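Local coordinates for protein dUTPase (Streptococcus mutans, PDB 3H6X) that probably hydrolyses dUTP to dUMP and diphosphate, assembling as a trimer of jelly-roll beta-barrel subunits, at residues Lys3-Glu8 against Tyr55-Glu60; Val48-Lys53 against Gly97-Gln102; Val61-Asp66 against Val82-Gly87; Ala101-Met106 against Glu117-Gly122. One frame throughout, in Å; residues are numbered along the deposited sequence.

Contact 1 of 4, residues Lys3-Glu8 against Tyr55-Glu60; sequences KTRGFE and YMQVGE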
loop_
_atom_site.group_PDB
_atom_site.type_symbol
_atom_site.label_atom_id
_atom_site.label_comp_id
_atom_site.label_asym_id
_atom_site.label_seq_id
_atom_site.Cartn_x
_atom_site.Cartn_y
_atom_site.Cartn_z
ATOM N N LYS B 3 15.454 -10.257 -22.256
ATOM C CA LYS B 3 15.509 -9.796 -20.861
ATOM C C LYS B 3 14.669 -8.529 -20.732
ATOM O O LYS B 3 14.898 -7.545 -21.434
ATOM C CB LYS B 3 16.961 -9.544 -20.437
ATOM C CG LYS B 3 17.158 -9.373 -18.937
ATOM C CD LYS B 3 18.582 -8.878 -18.615
ATOM C CE LYS B 3 18.849 -8.801 -17.120
ATOM N NZ LYS B 3 19.321 -10.098 -16.618
ATOM N N THR B 4 13.690 -8.578 -19.833
ATOM C CA THR B 4 12.645 -7.583 -19.724
ATOM C C THR B 4 12.490 -7.126 -18.263
ATOM O O THR B 4 12.837 -6.000 -17.910
ATOM C CB THR B 4 11.321 -8.154 -20.248
ATOM O OG1 THR B 4 11.460 -8.492 -21.644
ATOM C CG2 THR B 4 10.218 -7.137 -20.099
ATOM N N ARG B 5 12.001 -8.016 -17.410
ATOM C CA ARG B 5 11.957 -7.740 -15.969
ATOM C C ARG B 5 12.080 -9.051 -15.199
ATOM O O ARG B 5 11.781 -10.115 -15.741
ATOM C CB ARG B 5 10.667 -7.010 -15.587
ATOM C CG ARG B 5 9.416 -7.911 -15.710
ATOM C CD ARG B 5 8.126 -7.064 -15.669
ATOM N NE ARG B 5 8.009 -6.187 -16.840
ATOM C CZ ARG B 5 7.489 -6.570 -18.004
ATOM N NH1 ARG B 5 7.030 -7.810 -18.159
ATOM N NH2 ARG B 5 7.416 -5.711 -19.004
ATOM N N GLY B 6 12.559 -8.989 -13.957
ATOM C CA GLY B 6 12.669 -10.208 -13.173
ATOM C C GLY B 6 13.590 -10.046 -11.970
ATOM O O GLY B 6 13.969 -8.917 -11.608
ATOM N N PHE B 7 13.928 -11.181 -11.352
ATOM C CA PHE B 7 14.789 -11.215 -10.167
ATOM C C PHE B 7 16.066 -11.975 -10.440
ATOM O O PHE B 7 16.095 -12.933 -11.225
ATOM C CB PHE B 7 14.081 -11.929 -9.003
ATOM C CG PHE B 7 12.810 -11.265 -8.577
ATOM C CD1 PHE B 7 12.848 -10.195 -7.701
ATOM C CD2 PHE B 7 11.581 -11.693 -9.064
ATOM C CE1 PHE B 7 11.657 -9.560 -7.302
ATOM C CE2 PHE B 7 10.406 -11.067 -8.674
ATOM C CZ PHE B 7 10.447 -10.004 -7.784
ATOM N N GLU B 8 17.115 -11.561 -9.740
ATOM C CA GLU B 8 18.384 -12.281 -9.754
ATOM C C GLU B 8 18.894 -12.352 -8.329
ATOM O O GLU B 8 18.628 -11.466 -7.522
ATOM C CB GLU B 8 19.404 -11.546 -10.621
ATOM C CG GLU B 8 19.078 -11.604 -12.128
ATOM C CD GLU B 8 19.955 -10.686 -12.945
ATOM O OE1 GLU B 8 20.642 -9.826 -12.357
ATOM O OE2 GLU B 8 19.944 -10.836 -14.192
ATOM N N TYR B 55 15.341 -6.312 -11.811
ATOM C CA TYR B 55 15.518 -5.439 -12.971
ATOM C C TYR B 55 14.159 -5.292 -13.644
ATOM O O TYR B 55 13.285 -6.146 -13.464
ATOM C CB TYR B 55 16.564 -6.028 -13.945
ATOM C CG TYR B 55 16.202 -7.385 -14.486
ATOM C CD1 TYR B 55 15.507 -7.517 -15.690
ATOM C CD2 TYR B 55 16.560 -8.543 -13.792
ATOM C CE1 TYR B 55 15.180 -8.765 -16.196
ATOM C CE2 TYR B 55 16.224 -9.809 -14.277
ATOM C CZ TYR B 55 15.537 -9.907 -15.479
ATOM O OH TYR B 55 15.195 -11.166 -15.956
HETATM N N MSE B 56 13.963 -4.194 -14.368
HETATM C CA MSE B 56 12.687 -3.968 -15.048
HETATM C C MSE B 56 12.899 -2.941 -16.153
HETATM O O MSE B 56 14.025 -2.458 -16.354
HETATM C CB MSE B 56 11.647 -3.461 -14.038
HETATM C CG MSE B 56 12.120 -2.190 -13.348
HETATM SE SE MSE B 56 11.269 -1.886 -11.608
HETATM C CE MSE B 56 10.509 -3.648 -11.344
ATOM N N GLN B 57 11.837 -2.611 -16.875
ATOM C CA GLN B 57 11.986 -1.675 -17.990
ATOM C C GLN B 57 11.816 -0.254 -17.521
ATOM O O GLN B 57 11.364 -0.013 -16.404
ATOM C CB GLN B 57 10.963 -1.989 -19.079
ATOM C CG GLN B 57 11.061 -3.436 -19.522
ATOM C CD GLN B 57 10.461 -3.677 -20.863
ATOM O OE1 GLN B 57 10.949 -3.150 -21.866
ATOM N NE2 GLN B 57 9.414 -4.516 -20.909
ATOM N N VAL B 58 12.159 0.707 -18.368
ATOM C CA VAL B 58 11.874 2.094 -18.025
ATOM C C VAL B 58 10.343 2.222 -17.947
ATOM O O VAL B 58 9.594 1.628 -18.735
ATOM C CB VAL B 58 12.412 3.110 -19.055
ATOM C CG1 VAL B 58 13.863 2.929 -19.270
ATOM C CG2 VAL B 58 11.793 2.950 -20.324
ATOM N N GLY B 59 9.876 2.986 -16.963
ATOM C CA GLY B 59 8.451 3.176 -16.767
ATOM C C GLY B 59 7.783 2.080 -15.972
ATOM O O GLY B 59 6.551 1.996 -15.929
ATOM N N GLU B 60 8.601 1.221 -15.372
ATOM C CA GLU B 60 8.083 0.153 -14.508
ATOM C C GLU B 60 8.573 0.326 -13.074
ATOM O O GLU B 60 9.642 0.891 -12.838
ATOM C CB GLU B 60 8.459 -1.220 -15.071
ATOM C CG GLU B 60 7.774 -1.475 -16.421
ATOM C CD GLU B 60 8.150 -2.787 -17.083
ATOM O OE1 GLU B 60 8.975 -3.537 -16.517
ATOM O OE2 GLU B 60 7.602 -3.048 -18.177
#
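The Y55 ring is sandwiched within the N-terminal arm: the backbone of G6 lies over one face, with its N 3.4 Å above the ring plane, and the K3 side chain lies over the other. T4 N sits at the ring edge, in plane. K3 CE makes a CH-pi contact above the ring centre, and NZ follows as a cation-pi partner, 4.1 Å from the Y55 centroid. The bend at the end of the lysine chain also brings K3 NZ to E8 OE2 (2.6 Å), a salt bridge that holds the cation above the ring. The ring turns into the arm, between K3 and G6, because Y55 CG stands between the backbone N and the carbonyl carbon (chi1 60°).

The second flat group, the R5 guanidinium, meets E60 side-on. NE points at E60 OE1 in its own plane, 2.8 Å and almost straight at 177°, while R5 NH2 takes E60 OE2 at 2.8 Å on the syn side. The two planes are 46° apart, so the fork is twisted. E60 OE1 also accepts Q57 N (3.0 Å) from the opposite face of the carboxylate, tying the type II turn Q57-E60 to the arginine.

Between the two side-chain groups, G6 and Y55 form an antiparallel hydrogen-bonded pair. This pairing sets strand 6-9 beside strand 52-55. F7 and M56 turn to L62 and F124 of the neighbouring sheet, while Y55 OH and R5 NH1 bond to D131 and L129 of a second subunit.

Contact 2 of 4, residues Val48-Lys53 against Gly97-Gln102; sequences VPTGVK and GHIFAQ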
loop_
_atom_site.group_PDB
_atom_site.type_symbol
_atom_site.label_atom_id
_atom_site.label_comp_id
_atom_site.label_asym_id
_atom_site.label_seq_id
_atom_site.Cartn_x
_atom_site.Cartn_y
_atom_site.Cartn_z
ATOM N N VAL B 48 14.804 -7.073 6.797
ATOM C CA VAL B 48 14.977 -8.503 6.569
ATOM C C VAL B 48 15.503 -8.698 5.133
ATOM O O VAL B 48 14.845 -8.286 4.181
ATOM C CB VAL B 48 13.637 -9.221 6.757
ATOM C CG1 VAL B 48 13.762 -10.738 6.501
ATOM C CG2 VAL B 48 13.097 -8.932 8.170
ATOM N N PRO B 49 16.671 -9.340 4.982
ATOM C CA PRO B 49 17.214 -9.583 3.642
ATOM C C PRO B 49 16.435 -10.627 2.877
ATOM O O PRO B 49 15.956 -11.595 3.422
ATOM C CB PRO B 49 18.622 -10.128 3.934
ATOM C CG PRO B 49 18.474 -10.819 5.256
ATOM C CD PRO B 49 17.490 -9.976 6.033
ATOM N N THR B 50 16.374 -10.421 1.568
ATOM C CA THR B 50 15.563 -11.200 0.694
ATOM C C THR B 50 16.492 -11.966 -0.284
ATOM O O THR B 50 16.098 -12.937 -0.934
ATOM C CB THR B 50 14.716 -10.106 0.065
ATOM O OG1 THR B 50 13.347 -10.148 0.488
ATOM C CG2 THR B 50 15.006 -9.849 -1.325
ATOM N N GLY B 51 17.754 -11.541 -0.352
ATOM C CA GLY B 51 18.739 -12.217 -1.193
ATOM C C GLY B 51 18.663 -11.924 -2.684
ATOM O O GLY B 51 19.509 -12.396 -3.458
ATOM N N VAL B 52 17.689 -11.108 -3.091
ATOM C CA VAL B 52 17.502 -10.835 -4.519
ATOM C C VAL B 52 17.484 -9.352 -4.888
ATOM O O VAL B 52 17.273 -8.488 -4.041
ATOM C CB VAL B 52 16.208 -11.500 -5.059
ATOM C CG1 VAL B 52 16.280 -13.029 -4.914
ATOM C CG2 VAL B 52 14.963 -10.929 -4.382
ATOM N N LYS B 53 17.763 -9.083 -6.162
ATOM C CA LYS B 53 17.614 -7.753 -6.746
ATOM C C LYS B 53 16.657 -7.890 -7.920
ATOM O O LYS B 53 16.387 -9.002 -8.372
ATOM C CB LYS B 53 18.969 -7.226 -7.226
ATOM C CG LYS B 53 19.726 -8.223 -8.115
ATOM C CD LYS B 53 21.163 -7.738 -8.415
ATOM C CE LYS B 53 21.904 -8.757 -9.285
ATOM N NZ LYS B 53 23.378 -8.398 -9.433
ATOM N N GLY B 97 21.507 -3.441 -5.116
ATOM C CA GLY B 97 20.064 -3.461 -5.298
ATOM C C GLY B 97 19.381 -4.536 -4.487
ATOM O O GLY B 97 18.230 -4.904 -4.742
ATOM N N HIS B 98 20.087 -5.026 -3.476
ATOM C CA HIS B 98 19.523 -6.031 -2.571
ATOM C C HIS B 98 18.235 -5.514 -1.947
ATOM O O HIS B 98 18.218 -4.473 -1.294
ATOM C CB HIS B 98 20.540 -6.336 -1.481
ATOM C CG HIS B 98 20.165 -7.490 -0.586
ATOM N ND1 HIS B 98 20.888 -7.802 0.534
ATOM C CD2 HIS B 98 19.140 -8.373 -0.662
ATOM C CE1 HIS B 98 20.325 -8.862 1.128
ATOM N NE2 HIS B 98 19.284 -9.227 0.413
ATOM N N ILE B 99 17.151 -6.250 -2.141
ATOM C CA ILE B 99 15.858 -5.863 -1.605
ATOM C C ILE B 99 15.711 -6.350 -0.164
ATOM O O ILE B 99 15.973 -7.513 0.127
ATOM C CB ILE B 99 14.733 -6.471 -2.465
ATOM C CG1 ILE B 99 14.740 -5.833 -3.862
ATOM C CG2 ILE B 99 13.360 -6.288 -1.784
ATOM C CD1 ILE B 99 13.925 -6.615 -4.871
ATOM N N PHE B 100 15.389 -5.419 0.738
ATOM C CA PHE B 100 15.076 -5.728 2.133
ATOM C C PHE B 100 13.614 -5.413 2.410
ATOM O O PHE B 100 13.065 -4.457 1.843
ATOM C CB PHE B 100 15.926 -4.885 3.084
ATOM C CG PHE B 100 17.376 -5.267 3.118
ATOM C CD1 PHE B 100 18.244 -4.812 2.139
ATOM C CD2 PHE B 100 17.880 -6.057 4.151
ATOM C CE1 PHE B 100 19.596 -5.161 2.169
ATOM C CE2 PHE B 100 19.217 -6.385 4.200
ATOM C CZ PHE B 100 20.077 -5.950 3.200
ATOM N N ALA B 101 13.005 -6.203 3.290
ATOM C CA ALA B 101 11.654 -5.927 3.793
ATOM C C ALA B 101 11.747 -5.359 5.213
ATOM O O ALA B 101 12.296 -5.996 6.108
ATOM C CB ALA B 101 10.835 -7.212 3.788
ATOM N N GLN B 102 11.247 -4.149 5.411
ATOM C CA GLN B 102 11.312 -3.498 6.721
ATOM C C GLN B 102 10.142 -3.954 7.598
ATOM O O GLN B 102 9.023 -3.453 7.460
ATOM C CB GLN B 102 11.276 -1.979 6.519
ATOM C CG GLN B 102 11.749 -1.163 7.720
ATOM C CD GLN B 102 11.648 0.334 7.474
ATOM O OE1 GLN B 102 11.808 0.814 6.347
ATOM N NE2 GLN B 102 11.363 1.082 8.536
#
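Hydrogen bonds join V48 to A101 in both directions, V48 N to A101 O at 2.8 Å and A101 N to V48 O at 2.9 Å. They mark an antiparallel hydrogen-bonded pair, followed by the non-hydrogen-bonded pair P49-F100. Further along, I99 N donates a hydrogen bond to V52 O at 2.9 Å. Between these two places the first chain bows outward, and the H98 ring fills in: G51 N bonds to H98 NE2 at 2.9 Å, tilted 19° from the ring plane, with T50 N a weak second donor. With CG opposite the backbone N (chi1 -172°), the imidazole turns back to the loop.

This belongs to the jelly-roll barrel: strand 45-49 runs beside 100-105, then the chain swings through T50 and G51 into strand 52-55, which pairs with 6-9 instead.

Among apolar contacts, P49 CB lies 3.8 Å from F100 CE2, and on the inner side V52 CG2 is loosely set against I99 CD1. P49 CB separately packs on the imidazole, 3.5 Å from H98 CE1.

Weaker CA-H...O contacts run from F100 CA to V48 O (3.3 Å) and from K53 CA to G97 O. K53 NZ leads away to N91 and E96.

Contact 3 of 4, residues Val61-Asp66 against Val82-Gly87; sequences VLYLFD and VGVIDG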
loop_
_atom_site.group_PDB
_atom_site.type_symbol
_atom_site.label_atom_id
_atom_site.label_comp_id
_atom_site.label_asym_id
_atom_site.label_seq_id
_atom_site.Cartn_x
_atom_site.Cartn_y
_atom_site.Cartn_z
ATOM N N VAL B 61 7.765 -0.155 -12.128
ATOM C CA VAL B 61 8.121 -0.171 -10.718
ATOM C C VAL B 61 7.764 -1.532 -10.136
ATOM O O VAL B 61 6.854 -2.206 -10.620
ATOM C CB VAL B 61 7.388 0.969 -9.960
ATOM C CG1 VAL B 61 5.884 0.776 -10.053
ATOM C CG2 VAL B 61 7.859 1.054 -8.514
ATOM N N LEU B 62 8.471 -1.915 -9.072
ATOM C CA LEU B 62 8.170 -3.135 -8.339
ATOM C C LEU B 62 7.681 -2.722 -6.961
ATOM O O LEU B 62 8.398 -2.031 -6.235
ATOM C CB LEU B 62 9.438 -3.986 -8.174
ATOM C CG LEU B 62 9.292 -5.202 -7.230
ATOM C CD1 LEU B 62 8.306 -6.218 -7.756
ATOM C CD2 LEU B 62 10.650 -5.861 -7.018
ATOM N N TYR B 63 6.470 -3.123 -6.594
ATOM C CA TYR B 63 5.949 -2.823 -5.263
ATOM C C TYR B 63 6.063 -4.064 -4.409
ATOM O O TYR B 63 5.823 -5.175 -4.896
ATOM C CB TYR B 63 4.466 -2.474 -5.337
ATOM C CG TYR B 63 4.178 -1.138 -5.963
ATOM C CD1 TYR B 63 4.846 0.002 -5.533
ATOM C CD2 TYR B 63 3.241 -1.010 -6.971
ATOM C CE1 TYR B 63 4.586 1.241 -6.112
ATOM C CE2 TYR B 63 2.981 0.223 -7.555
ATOM C CZ TYR B 63 3.658 1.338 -7.110
ATOM O OH TYR B 63 3.406 2.573 -7.667
ATOM N N LEU B 64 6.434 -3.878 -3.145
ATOM C CA LEU B 64 6.453 -4.994 -2.189
ATOM C C LEU B 64 5.297 -4.817 -1.232
ATOM O O LEU B 64 5.175 -3.771 -0.602
ATOM C CB LEU B 64 7.741 -4.961 -1.374
ATOM C CG LEU B 64 9.050 -4.976 -2.158
ATOM C CD1 LEU B 64 10.221 -4.993 -1.179
ATOM C CD2 LEU B 64 9.072 -6.182 -3.096
ATOM N N PHE B 65 4.434 -5.826 -1.152
ATOM C CA PHE B 65 3.303 -5.795 -0.232
ATOM C C PHE B 65 3.465 -6.846 0.837
ATOM O O PHE B 65 4.089 -7.891 0.632
ATOM C CB PHE B 65 1.971 -6.053 -0.967
ATOM C CG PHE B 65 1.679 -5.061 -2.051
ATOM C CD1 PHE B 65 1.275 -3.770 -1.743
ATOM C CD2 PHE B 65 1.808 -5.422 -3.380
ATOM C CE1 PHE B 65 1.009 -2.849 -2.758
ATOM C CE2 PHE B 65 1.546 -4.517 -4.390
ATOM C CZ PHE B 65 1.132 -3.230 -4.078
ATOM N N ASP B 66 2.876 -6.570 1.991
ATOM C CA ASP B 66 2.849 -7.532 3.073
ATOM C C ASP B 66 2.114 -8.788 2.600
ATOM O O ASP B 66 1.256 -8.734 1.718
ATOM C CB ASP B 66 2.036 -6.941 4.233
ATOM C CG ASP B 66 2.721 -7.099 5.565
ATOM O OD1 ASP B 66 3.596 -7.992 5.698
ATOM O OD2 ASP B 66 2.420 -6.300 6.466
ATOM N N VAL B 82 4.210 -0.287 1.961
ATOM C CA VAL B 82 4.513 -0.734 0.611
ATOM C C VAL B 82 5.951 -0.381 0.313
ATOM O O VAL B 82 6.369 0.771 0.485
ATOM C CB VAL B 82 3.660 -0.006 -0.430
ATOM C CG1 VAL B 82 4.012 -0.509 -1.828
ATOM C CG2 VAL B 82 2.163 -0.227 -0.149
ATOM N N GLY B 83 6.718 -1.372 -0.111
ATOM C CA GLY B 83 8.092 -1.113 -0.511
ATOM C C GLY B 83 8.064 -0.684 -1.969
ATOM O O GLY B 83 7.421 -1.336 -2.802
ATOM N N VAL B 84 8.742 0.413 -2.288
ATOM C CA VAL B 84 8.736 0.935 -3.656
ATOM C C VAL B 84 10.146 0.755 -4.217
ATOM O O VAL B 84 11.076 1.500 -3.872
ATOM C CB VAL B 84 8.325 2.415 -3.714
ATOM C CG1 VAL B 84 8.369 2.930 -5.154
ATOM C CG2 VAL B 84 6.934 2.601 -3.136
ATOM N N ILE B 85 10.296 -0.252 -5.066
ATOM C CA ILE B 85 11.596 -0.619 -5.599
ATOM C C ILE B 85 11.731 -0.055 -7.012
ATOM O O ILE B 85 11.061 -0.504 -7.944
ATOM C CB ILE B 85 11.773 -2.135 -5.645
ATOM C CG1 ILE B 85 11.512 -2.765 -4.262
ATOM C CG2 ILE B 85 13.183 -2.475 -6.162
ATOM C CD1 ILE B 85 12.368 -2.143 -3.145
ATOM N N ASP B 86 12.595 0.952 -7.144
ATOM C CA ASP B 86 12.785 1.667 -8.405
ATOM C C ASP B 86 13.686 0.857 -9.359
ATOM O O ASP B 86 14.528 0.086 -8.928
ATOM C CB ASP B 86 13.433 3.021 -8.137
ATOM C CG ASP B 86 12.625 3.879 -7.178
ATOM O OD1 ASP B 86 11.416 4.065 -7.402
ATOM O OD2 ASP B 86 13.227 4.404 -6.219
ATOM N N GLY B 87 13.538 1.096 -10.660
ATOM C CA GLY B 87 14.272 0.346 -11.666
ATOM C C GLY B 87 15.771 0.567 -11.601
ATOM O O GLY B 87 16.544 -0.264 -12.054
#
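The torsions of V82 turn both its methyls to aromatic rings: CG1 stands opposite the backbone N (chi1 -180°) and touches both Y63 and F65, while CG2, beside that N, goes to F65. V82 CG1 is 3.8 Å from Y63 CD1 and 3.9 Å from F65 CE1, and V82 CG2 is 3.9 Å from F65 CE1. V84 repeats the same rotamer, putting its CG2 at the edge of the tyrosine ring, 4.0 Å from Y63 CE1, and its CG1 against V61 CG2.

On the other face of the sheet, L64 has its CG beside the backbone N (chi1 -56°). Opposite it G83 has no side chain, and the leucine leans across to I85, with L64 CG 3.9 Å from I85 CG1. L62 and I85 lie side by side, CB to CB.

Four backbone bonds hold the strands in antiparallel register. L64 N to G83 O is the shortest at 2.7 Å, and G83 N returns a bond to L64 O. Y63 CA adds a CA-H...O contact to the same G83 O at 3.2 Å.

Strand 60-66 thereby gains an edge partner. Its L62-L64 face turns to I99 and F124 inside the barrel, while Y63 and F65 meet rings of neighbouring subunits and V82 packs on V82 of a second subunit. With apolar groups on both faces and polar bonding between the two segments kept to the backbone, the pair can serve the barrel interior and the trimer interface together.

Contact 4 of 4, residues Ala101-Met106 against Glu117-Gly122; sequences AQMKNM and ERVVQG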
loop_
_atom_site.group_PDB
_atom_site.type_symbol
_atom_site.label_atom_id
_atom_site.label_comp_id
_atom_site.label_asym_id
_atom_site.label_seq_id
_atom_site.Cartn_x
_atom_site.Cartn_y
_atom_site.Cartn_z
ATOM N N ALA B 101 13.005 -6.203 3.290
ATOM C CA ALA B 101 11.654 -5.927 3.793
ATOM C C ALA B 101 11.747 -5.359 5.213
ATOM O O ALA B 101 12.296 -5.996 6.108
ATOM C CB ALA B 101 10.835 -7.212 3.788
ATOM N N GLN B 102 11.247 -4.149 5.411
ATOM C CA GLN B 102 11.312 -3.498 6.721
ATOM C C GLN B 102 10.142 -3.954 7.598
ATOM O O GLN B 102 9.023 -3.453 7.460
ATOM C CB GLN B 102 11.276 -1.979 6.519
ATOM C CG GLN B 102 11.749 -1.163 7.720
ATOM C CD GLN B 102 11.648 0.334 7.474
ATOM O OE1 GLN B 102 11.808 0.814 6.347
ATOM N NE2 GLN B 102 11.363 1.082 8.536
HETATM N N MSE B 103 10.406 -4.920 8.477
HETATM C CA MSE B 103 9.332 -5.590 9.225
HETATM C C MSE B 103 9.363 -5.157 10.690
HETATM O O MSE B 103 10.442 -5.057 11.291
HETATM C CB MSE B 103 9.498 -7.100 9.154
HETATM C CG MSE B 103 9.662 -7.657 7.757
HETATM SE SE MSE B 103 8.071 -7.325 6.679
HETATM C CE MSE B 103 6.760 -8.273 7.770
ATOM N N LYS B 104 8.183 -4.896 11.247
ATOM C CA LYS B 104 8.054 -4.575 12.666
ATOM C C LYS B 104 7.354 -5.709 13.398
ATOM O O LYS B 104 6.354 -6.244 12.931
ATOM C CB LYS B 104 7.270 -3.274 12.881
ATOM C CG LYS B 104 7.128 -2.942 14.375
ATOM C CD LYS B 104 6.574 -1.549 14.609
ATOM C CE LYS B 104 6.288 -1.339 16.090
ATOM N NZ LYS B 104 5.854 0.071 16.356
ATOM N N ASN B 105 7.888 -6.072 14.563
ATOM C CA ASN B 105 7.262 -7.071 15.416
ATOM C C ASN B 105 6.316 -6.361 16.387
ATOM O O ASN B 105 6.766 -5.653 17.293
ATOM C CB ASN B 105 8.360 -7.816 16.172
ATOM C CG ASN B 105 7.826 -8.853 17.151
ATOM O OD1 ASN B 105 6.617 -9.026 17.315
ATOM N ND2 ASN B 105 8.742 -9.568 17.798
HETATM N N MSE B 106 5.011 -6.551 16.180
HETATM C CA MSE B 106 3.986 -5.925 16.999
HETATM C C MSE B 106 3.761 -6.611 18.341
HETATM O O MSE B 106 3.053 -6.065 19.190
HETATM C CB MSE B 106 2.650 -5.921 16.267
HETATM C CG MSE B 106 2.667 -5.196 14.964
HETATM SE SE MSE B 106 0.848 -5.234 14.182
HETATM C CE MSE B 106 0.623 -7.148 13.936
ATOM N N GLU B 117 11.521 -18.701 4.436
ATOM C CA GLU B 117 10.129 -18.346 4.720
ATOM C C GLU B 117 9.695 -17.193 3.824
ATOM O O GLU B 117 10.458 -16.252 3.611
ATOM C CB GLU B 117 9.941 -17.939 6.186
ATOM C CG GLU B 117 9.848 -19.107 7.157
ATOM C CD GLU B 117 9.588 -18.671 8.599
ATOM O OE1 GLU B 117 9.597 -17.464 8.892
ATOM O OE2 GLU B 117 9.365 -19.550 9.450
ATOM N N ARG B 118 8.476 -17.260 3.292
ATOM C CA ARG B 118 7.987 -16.169 2.451
ATOM C C ARG B 118 7.627 -14.968 3.318
ATOM O O ARG B 118 7.027 -15.112 4.379
ATOM C CB ARG B 118 6.790 -16.642 1.619
ATOM C CG ARG B 118 7.176 -17.744 0.646
ATOM C CD ARG B 118 5.968 -18.223 -0.134
ATOM N NE ARG B 118 5.101 -19.073 0.677
ATOM C CZ ARG B 118 3.891 -19.462 0.291
ATOM N NH1 ARG B 118 3.425 -19.085 -0.899
ATOM N NH2 ARG B 118 3.159 -20.231 1.091
ATOM N N VAL B 119 7.997 -13.780 2.873
ATOM C CA VAL B 119 7.888 -12.600 3.739
ATOM C C VAL B 119 7.106 -11.447 3.099
ATOM O O VAL B 119 6.315 -10.793 3.773
ATOM C CB VAL B 119 9.280 -12.131 4.265
ATOM C CG1 VAL B 119 10.191 -11.653 3.112
ATOM C CG2 VAL B 119 9.108 -11.040 5.334
ATOM N N VAL B 120 7.312 -11.199 1.807
ATOM C CA VAL B 120 6.519 -10.175 1.137
ATOM C C VAL B 120 6.181 -10.644 -0.274
ATOM O O VAL B 120 6.759 -11.616 -0.748
ATOM C CB VAL B 120 7.231 -8.793 1.048
ATOM C CG1 VAL B 120 7.405 -8.170 2.437
ATOM C CG2 VAL B 120 8.560 -8.936 0.344
ATOM N N GLN B 121 5.212 -10.003 -0.922
ATOM C CA GLN B 121 4.945 -10.311 -2.325
ATOM C C GLN B 121 5.265 -9.112 -3.206
ATOM O O GLN B 121 4.955 -7.978 -2.864
ATOM C CB GLN B 121 3.505 -10.743 -2.525
ATOM C CG GLN B 121 2.476 -9.767 -2.043
ATOM C CD GLN B 121 1.081 -10.397 -2.000
ATOM O OE1 GLN B 121 0.672 -11.037 -2.949
ATOM N NE2 GLN B 121 0.365 -10.217 -0.898
ATOM N N GLY B 122 5.910 -9.365 -4.337
ATOM C CA GLY B 122 6.291 -8.283 -5.226
ATOM C C GLY B 122 5.450 -8.286 -6.498
ATOM O O GLY B 122 5.258 -9.332 -7.118
#
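Strands 101-105 and 118-122 pass at 8.4 Å between their axes, with directions 129° apart, and the closest CA atoms, those of A101 and V120, are 7.2 Å from each other, too far for backbone pairing. Side chains alone bridge the gap. A101 CB touches V120 CG1 at 3.8 Å, and more loosely V119 CG2. Two residues on, M103, a selenomethionine, sends its bent chain the same way. CG lies beside the backbone N, and a second turn at chi2 (-63°) folds the chain over so that its selenium reaches V119 CG2 at 4.1 Å and V120 CG1 at 4.4 Å. The M103 and V119 side chains run past one another antiparallel, with M103 CG and SE against the V119 CG2 methyl.

A101 and M103, two apart, both point inward, with Q102 between them pointing away. V119 and V120 are consecutive and yet both point toward the other segment. The backbone angles explain this: V119 has psi -40° and V120 returns to an extended conformation, consistent with a classic beta bulge. V119 O also accepts a bond from N70 ND2 of helix 69-74, and M103 packs further on V48, L76, L78 and N70. All four touching residues are buried, and what they share is apolar.

The arrangement is that of face-to-face sheet packing. Strand 100-105 belongs to the sheet with 45-49 and 76-78, strand 118-126 to the one with 30-33 and 60-66, and their inward-facing side chains meet in the interior of the jelly-roll barrel.

How the contacts relate
From the N terminus, contact 1 lays the arm 3-8 on 55-60, closing a loop that contains the strands from 30-33 to 52-55. Contact 2 opens inside that loop and closes beyond it, at 97-102, so the two cross; E8 and K53 join them through a backbone bond. Contact 3, nested within the span of contact 2, closes the loop holding helix 69-74 and strand 76-78, and I99 touches its L62 and L64. Contact 4 starts on A101 and Q102, where contact 2 ends, and closes the short loop with strand 111-113; F65 and Q121 bond it to contact 3. Contacts 1, 3 and 4 follow in series, connecting the terminal arm, both larger sheets and the barrel interior.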